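Local coordinates for hypothetical protein (Bacteroides ovatus, PDB 4EPS) that is probably a component of the fimbrial tip, the far end of the cell-surface filaments that mediate adhesion and biofilm formation, at residues C293-W299 with H333-L339; D272-A276 with E287-D291. All coordinates share one frame; numbering follows the deposited sequence.

How the contacts relate
Both contacts belong to one antiparallel sheet, where strand 293-300 lies between strand 273-275 and strand 334-338. Along the chain contact 2 is complete before contact 1 begins: the chain runs through strand 273-275, turns back by way of strand 280-281 and the loop holding 287-291, and enters strand 293-300 directly afterwards. Their centres are about 10 Å apart. They are joined edge to edge by probable backbone hydrogen bonds, Val297 N to Asp272 O at 2.8 Å and Ile294 N to Tyr274 O at 2.9 Å. Contact 1 is a buried strand pairing inside the sheet, while contact 2 ties a partly exposed loop to the neighbouring strand of this fimbrillin-superfamily protein.

Contact 1: residues C293-W299 with H333-L339; sequences CIGIVCW and HGLVMSL
The carbonyl oxygen of Leu335 takes two N-H groups from the opposite strand: Cys298 N at 2.8 Å and, more weakly, Trp299 N at 3.4 Å. One residue faces two here, the signature of a classic beta bulge, and the register slips by one between Val297 and Trp299. Beyond it Leu335 N returns a bond to Trp299 O (2.9 Å). On the other side of the bulge Ile296 and Met337, a selenomethionine, form a regular hydrogen-bonded pair, bonded both ways. Strands 293-300 and 334-338 are inner members of an antiparallel sheet, with strand 273-275 beside the first and strand 502-509 beside the second. Val297 and Val336 pack on one face of it, CG2 against CG2. The other face carries Ile296, Met337, Leu335 and Trp299. The Cys298 thiol also reaches across: SG, held between backbone N and carbonyl carbon by a chi1 of 63°, leans over the opposite strand and touches CB of Leu335 and, at 4.0 Å, CB of Met337. Leu335 then lies obliquely against Trp299, its CD1 4.1 Å from CB of Trp299, while Phe387 meets the indole ring edge-to-face. At Gly295 a side chain would run into Met337 O and Val336 CG1. Leu339 N donates a hydrogen bond to Ile294 O, from well above the carbonyl plane. The Leu339 side chain forks over the start of strand 293-300: CD1 sits 3.9 Å from Cys293 SG, and CD2 touches CG1 of Ile296, the two side chains crossing at about a right angle. An alanine here would lose both branches and would probably leave a gap between Cys293, Ile296 and Leu455 of helix 446-458.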
loop_
_atom_site.group_PDB
_atom_site.type_symbol
_atom_site.label_atom_id
_atom_site.label_comp_id
_atom_site.label_asym_id
_atom_site.label_seq_id
_atom_site.Cartn_x
_atom_site.Cartn_y
_atom_site.Cartn_z
ATOM N N CYS A 293 -23.514 -6.795 -0.546
ATOM C CA CYS A 293 -22.427 -7.573 0.089
ATOM C C CYS A 293 -22.794 -9.049 -0.096
ATOM O O CYS A 293 -23.941 -9.430 0.203
ATOM C CB CYS A 293 -22.232 -7.226 1.565
ATOM S SG CYS A 293 -20.823 -8.091 2.330
ATOM N N ILE A 294 -21.887 -9.852 -0.659
ATOM C CA ILE A 294 -22.231 -11.269 -0.938
ATOM C C ILE A 294 -21.406 -12.237 -0.093
ATOM O O ILE A 294 -21.730 -13.435 -0.034
ATOM C CB ILE A 294 -22.109 -11.605 -2.447
ATOM C CG1 ILE A 294 -20.652 -11.469 -2.944
ATOM C CG2 ILE A 294 -23.109 -10.735 -3.290
ATOM C CD1 ILE A 294 -20.385 -12.060 -4.364
ATOM N N GLY A 295 -20.345 -11.743 0.535
ATOM C CA GLY A 295 -19.512 -12.646 1.334
ATOM C C GLY A 295 -18.354 -11.954 2.020
ATOM O O GLY A 295 -18.243 -10.720 1.986
ATOM N N ILE A 296 -17.528 -12.760 2.686
ATOM C CA ILE A 296 -16.327 -12.319 3.410
ATOM C C ILE A 296 -15.115 -13.056 2.834
ATOM O O ILE A 296 -15.152 -14.275 2.660
ATOM C CB ILE A 296 -16.476 -12.630 4.952
ATOM C CG1 ILE A 296 -17.761 -11.963 5.581
ATOM C CG2 ILE A 296 -15.211 -12.257 5.736
ATOM C CD1 ILE A 296 -17.907 -10.531 5.448
ATOM N N VAL A 297 -14.023 -12.342 2.641
ATOM C CA VAL A 297 -12.774 -12.982 2.188
ATOM C C VAL A 297 -12.332 -13.919 3.301
ATOM O O VAL A 297 -12.147 -13.469 4.445
ATOM C CB VAL A 297 -11.697 -11.912 1.872
ATOM C CG1 VAL A 297 -10.338 -12.569 1.561
ATOM C CG2 VAL A 297 -12.149 -11.025 0.697
ATOM N N CYS A 298 -12.177 -15.220 2.990
ATOM C CA CYS A 298 -11.840 -16.186 4.047
ATOM C C CYS A 298 -10.461 -16.818 3.870
ATOM O O CYS A 298 -9.989 -17.512 4.780
ATOM C CB CYS A 298 -12.942 -17.249 4.127
ATOM S SG CYS A 298 -13.100 -18.248 2.619
ATOM N N TRP A 299 -9.749 -16.511 2.780
ATOM C CA TRP A 299 -8.397 -17.061 2.545
ATOM C C TRP A 299 -7.747 -16.210 1.462
ATOM O O TRP A 299 -8.425 -15.829 0.520
ATOM C CB TRP A 299 -8.479 -18.546 2.127
ATOM C CG TRP A 299 -7.149 -19.246 2.099
ATOM C CD1 TRP A 299 -6.516 -19.886 3.132
ATOM C CD2 TRP A 299 -6.305 -19.392 0.952
ATOM N NE1 TRP A 299 -5.320 -20.428 2.687
ATOM C CE2 TRP A 299 -5.160 -20.118 1.356
ATOM C CE3 TRP A 299 -6.418 -18.992 -0.390
ATOM C CZ2 TRP A 299 -4.164 -20.498 0.451
ATOM C CZ3 TRP A 299 -5.426 -19.364 -1.285
ATOM C CH2 TRP A 299 -4.294 -20.070 -0.853
ATOM N N HIS A 333 -6.347 -14.728 -6.363
ATOM C CA HIS A 333 -6.270 -13.782 -5.242
ATOM C C HIS A 333 -6.759 -14.365 -3.918
ATOM O O HIS A 333 -6.244 -13.999 -2.860
ATOM C CB HIS A 333 -7.074 -12.510 -5.565
ATOM C CG HIS A 333 -6.665 -11.899 -6.868
ATOM N ND1 HIS A 333 -7.370 -12.144 -8.032
ATOM C CD2 HIS A 333 -5.592 -11.126 -7.156
ATOM C CE1 HIS A 333 -6.725 -11.489 -8.987
ATOM N NE2 HIS A 333 -5.649 -10.860 -8.505
ATOM N N GLY A 334 -7.755 -15.235 -3.970
ATOM C CA GLY A 334 -8.227 -15.814 -2.721
ATOM C C GLY A 334 -9.585 -16.455 -2.810
ATOM O O GLY A 334 -10.076 -16.760 -3.903
ATOM N N LEU A 335 -10.166 -16.698 -1.629
ATOM C CA LEU A 335 -11.464 -17.341 -1.515
ATOM C C LEU A 335 -12.387 -16.439 -0.707
ATOM O O LEU A 335 -11.935 -15.754 0.222
ATOM C CB LEU A 335 -11.319 -18.722 -0.789
ATOM C CG LEU A 335 -10.401 -19.758 -1.445
ATOM C CD1 LEU A 335 -10.279 -21.008 -0.561
ATOM C CD2 LEU A 335 -10.933 -20.188 -2.823
ATOM N N VAL A 336 -13.667 -16.540 -0.994
ATOM C CA VAL A 336 -14.735 -15.815 -0.309
ATOM C C VAL A 336 -15.733 -16.824 0.214
ATOM O O VAL A 336 -16.140 -17.716 -0.519
ATOM C CB VAL A 336 -15.428 -14.794 -1.281
ATOM C CG1 VAL A 336 -16.767 -14.280 -0.727
ATOM C CG2 VAL A 336 -14.497 -13.623 -1.613
HETATM N N MSE A 337 -16.208 -16.614 1.442
HETATM C CA MSE A 337 -17.298 -17.424 1.987
HETATM C C MSE A 337 -18.597 -16.613 1.914
HETATM O O MSE A 337 -18.627 -15.450 2.311
HETATM C CB MSE A 337 -17.025 -17.852 3.428
HETATM C CG MSE A 337 -18.104 -18.820 3.943
HETATM SE SE MSE A 337 -17.726 -19.355 5.764
HETATM C CE MSE A 337 -17.968 -17.632 6.579
ATOM N N SER A 338 -19.671 -17.261 1.499
ATOM C CA SER A 338 -20.991 -16.669 1.353
ATOM C C SER A 338 -21.561 -16.162 2.667
ATOM O O SER A 338 -21.387 -16.817 3.685
ATOM C CB SER A 338 -21.957 -17.733 0.801
ATOM O OG SER A 338 -22.189 -18.792 1.749
ATOM N N LEU A 339 -22.337 -15.051 2.625
ATOM C CA LEU A 339 -23.190 -14.658 3.761
ATOM C C LEU A 339 -24.343 -15.668 3.861
ATOM O O LEU A 339 -24.978 -15.817 4.910
ATOM C CB LEU A 339 -23.791 -13.254 3.547
ATOM C CG LEU A 339 -22.798 -12.095 3.398
ATOM C CD1 LEU A 339 -23.529 -10.742 3.449
ATOM C CD2 LEU A 339 -21.728 -12.137 4.478
#

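Contact 2: residues D272-A276 with E287-D291; sequences DYYYA and EPAKD
Tyr273 lays one face of its ring against Pro288. CB of the proline stands almost directly above the ring centre, 3.8 Å from the centroid and 10° off the normal, a clear CH-pi contact. The neighbouring CG reaches outward along the ring to the phenol end, 3.6 Å from Tyr273 CZ, so two carbons of the pyrrolidine ring share the aromatic face. Lys457 of helix 446-458 touches both residues, which places this stack between strand 273-275, the loop and that helix. Two residues on, Tyr275 meets the loop differently, by its hydroxyl and its edge. CG lies anti to the carbonyl carbon (chi1 -70°), an orientation that sends the ring out alongside the strand until OH reaches the main chain of Ala289. Tyr275 OH donates to Ala289 O over 2.6 Å, a short bond that lies in the carbonyl plane and uses a lone pair of the oxygen. Tyr275 OH also accepts from a water 2.9 Å away, and this water in turn accepts from Ala289 N, so one phenol grips both polar backbone atoms of a single residue, one directly and one through solvent. Further round the ring, Tyr275 CE2 comes to 3.4 Å from Asp291 O, which like Ala289 O lies near the ring plane. Cys293 and Val281, from the neighbouring strands, also touch Tyr275. The two tyrosines tie the loop between strands 280-281 and 293-300 back onto strand 273-275 by different means: Tyr273 holds Pro288 by CH-pi and van der Waals packing, with no hydrogen bond across the contact, whereas the Tyr275 hydroxyl, both donor and acceptor, probably restrains the peptide groups on either side of Ala289.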
loop_
_atom_site.group_PDB
_atom_site.type_symbol
_atom_site.label_atom_id
_atom_site.label_comp_id
_atom_site.label_asym_id
_atom_site.label_seq_id
_atom_site.Cartn_x
_atom_site.Cartn_y
_atom_site.Cartn_z
ATOM N N ASP A 272 -12.073 -9.245 4.953
ATOM C CA ASP A 272 -12.525 -8.143 4.101
ATOM C C ASP A 272 -13.937 -8.436 3.541
ATOM O O ASP A 272 -14.276 -9.604 3.311
ATOM C CB ASP A 272 -11.565 -7.891 2.942
ATOM C CG ASP A 272 -10.243 -7.210 3.300
ATOM O OD1 ASP A 272 -10.073 -6.795 4.491
ATOM O OD2 ASP A 272 -9.390 -7.090 2.407
ATOM N N TYR A 273 -14.743 -7.391 3.338
ATOM C CA TYR A 273 -16.118 -7.519 2.806
ATOM C C TYR A 273 -16.068 -7.590 1.282
ATOM O O TYR A 273 -15.404 -6.770 0.640
ATOM C CB TYR A 273 -17.014 -6.330 3.283
ATOM C CG TYR A 273 -17.125 -6.274 4.792
ATOM C CD1 TYR A 273 -18.066 -7.051 5.470
ATOM C CD2 TYR A 273 -16.311 -5.423 5.540
ATOM C CE1 TYR A 273 -18.172 -7.003 6.862
ATOM C CE2 TYR A 273 -16.386 -5.388 6.934
ATOM C CZ TYR A 273 -17.333 -6.161 7.588
ATOM O OH TYR A 273 -17.416 -6.120 8.958
ATOM N N TYR A 274 -16.776 -8.564 0.704
ATOM C CA TYR A 274 -16.791 -8.832 -0.731
ATOM C C TYR A 274 -18.163 -8.531 -1.319
ATOM O O TYR A 274 -19.189 -8.937 -0.767
ATOM C CB TYR A 274 -16.400 -10.315 -0.997
ATOM C CG TYR A 274 -15.976 -10.531 -2.436
ATOM C CD1 TYR A 274 -14.694 -10.197 -2.863
ATOM C CD2 TYR A 274 -16.866 -11.055 -3.376
ATOM C CE1 TYR A 274 -14.296 -10.405 -4.181
ATOM C CE2 TYR A 274 -16.479 -11.264 -4.699
ATOM C CZ TYR A 274 -15.192 -10.937 -5.095
ATOM O OH TYR A 274 -14.809 -11.111 -6.399
ATOM N N TYR A 275 -18.184 -7.800 -2.438
ATOM C CA TYR A 275 -19.436 -7.310 -3.029
ATOM C C TYR A 275 -19.766 -7.922 -4.400
ATOM O O TYR A 275 -18.905 -8.478 -5.061
ATOM C CB TYR A 275 -19.383 -5.758 -3.112
ATOM C CG TYR A 275 -19.475 -5.157 -1.726
ATOM C CD1 TYR A 275 -18.343 -5.042 -0.915
ATOM C CD2 TYR A 275 -20.710 -4.780 -1.184
ATOM C CE1 TYR A 275 -18.442 -4.623 0.414
ATOM C CE2 TYR A 275 -20.810 -4.314 0.130
ATOM C CZ TYR A 275 -19.673 -4.237 0.924
ATOM O OH TYR A 275 -19.771 -3.813 2.227
ATOM N N ALA A 276 -21.040 -7.808 -4.813
ATOM C CA ALA A 276 -21.584 -8.355 -6.060
ATOM C C ALA A 276 -20.827 -7.892 -7.324
ATOM O O ALA A 276 -20.785 -8.631 -8.310
ATOM C CB ALA A 276 -23.061 -8.010 -6.176
ATOM N N GLU A 287 -18.665 0.639 9.717
ATOM C CA GLU A 287 -20.049 0.627 9.225
ATOM C C GLU A 287 -20.103 0.112 7.782
ATOM O O GLU A 287 -20.383 0.868 6.851
ATOM C CB GLU A 287 -20.651 2.053 9.332
ATOM C CG GLU A 287 -20.938 2.474 10.767
ATOM C CD GLU A 287 -21.692 3.784 10.910
ATOM O OE1 GLU A 287 -21.348 4.761 10.203
ATOM O OE2 GLU A 287 -22.627 3.838 11.743
ATOM N N PRO A 288 -19.839 -1.192 7.556
ATOM C CA PRO A 288 -19.856 -1.693 6.184
ATOM C C PRO A 288 -21.243 -1.647 5.561
ATOM O O PRO A 288 -22.222 -1.882 6.264
ATOM C CB PRO A 288 -19.383 -3.148 6.343
ATOM C CG PRO A 288 -19.706 -3.521 7.706
ATOM C CD PRO A 288 -19.497 -2.266 8.515
ATOM N N ALA A 289 -21.314 -1.373 4.262
ATOM C CA ALA A 289 -22.570 -1.399 3.518
ATOM C C ALA A 289 -23.058 -2.835 3.410
ATOM O O ALA A 289 -22.288 -3.722 3.025
ATOM C CB ALA A 289 -22.385 -0.801 2.129
ATOM N N LYS A 290 -24.332 -3.065 3.741
ATOM C CA LYS A 290 -24.968 -4.379 3.632
ATOM C C LYS A 290 -25.372 -4.622 2.193
ATOM O O LYS A 290 -25.292 -5.752 1.717
ATOM C CB LYS A 290 -26.197 -4.453 4.569
ATOM C CG LYS A 290 -26.891 -5.818 4.613
ATOM C CD LYS A 290 -27.995 -5.791 5.650
ATOM C CE LYS A 290 -28.766 -7.076 5.728
ATOM N NZ LYS A 290 -29.652 -7.080 6.925
ATOM N N ASP A 291 -25.828 -3.555 1.489
ATOM C CA ASP A 291 -26.264 -3.637 0.096
ATOM C C ASP A 291 -25.212 -4.225 -0.802
ATOM O O ASP A 291 -24.068 -3.753 -0.820
ATOM C CB ASP A 291 -26.686 -2.256 -0.476
ATOM C CG ASP A 291 -28.038 -1.741 -0.003
ATOM O OD1 ASP A 291 -28.743 -2.486 0.729
ATOM O OD2 ASP A 291 -28.386 -0.583 -0.349
HETATM O O HOH W 1 -18.837 -1.177 3.001
#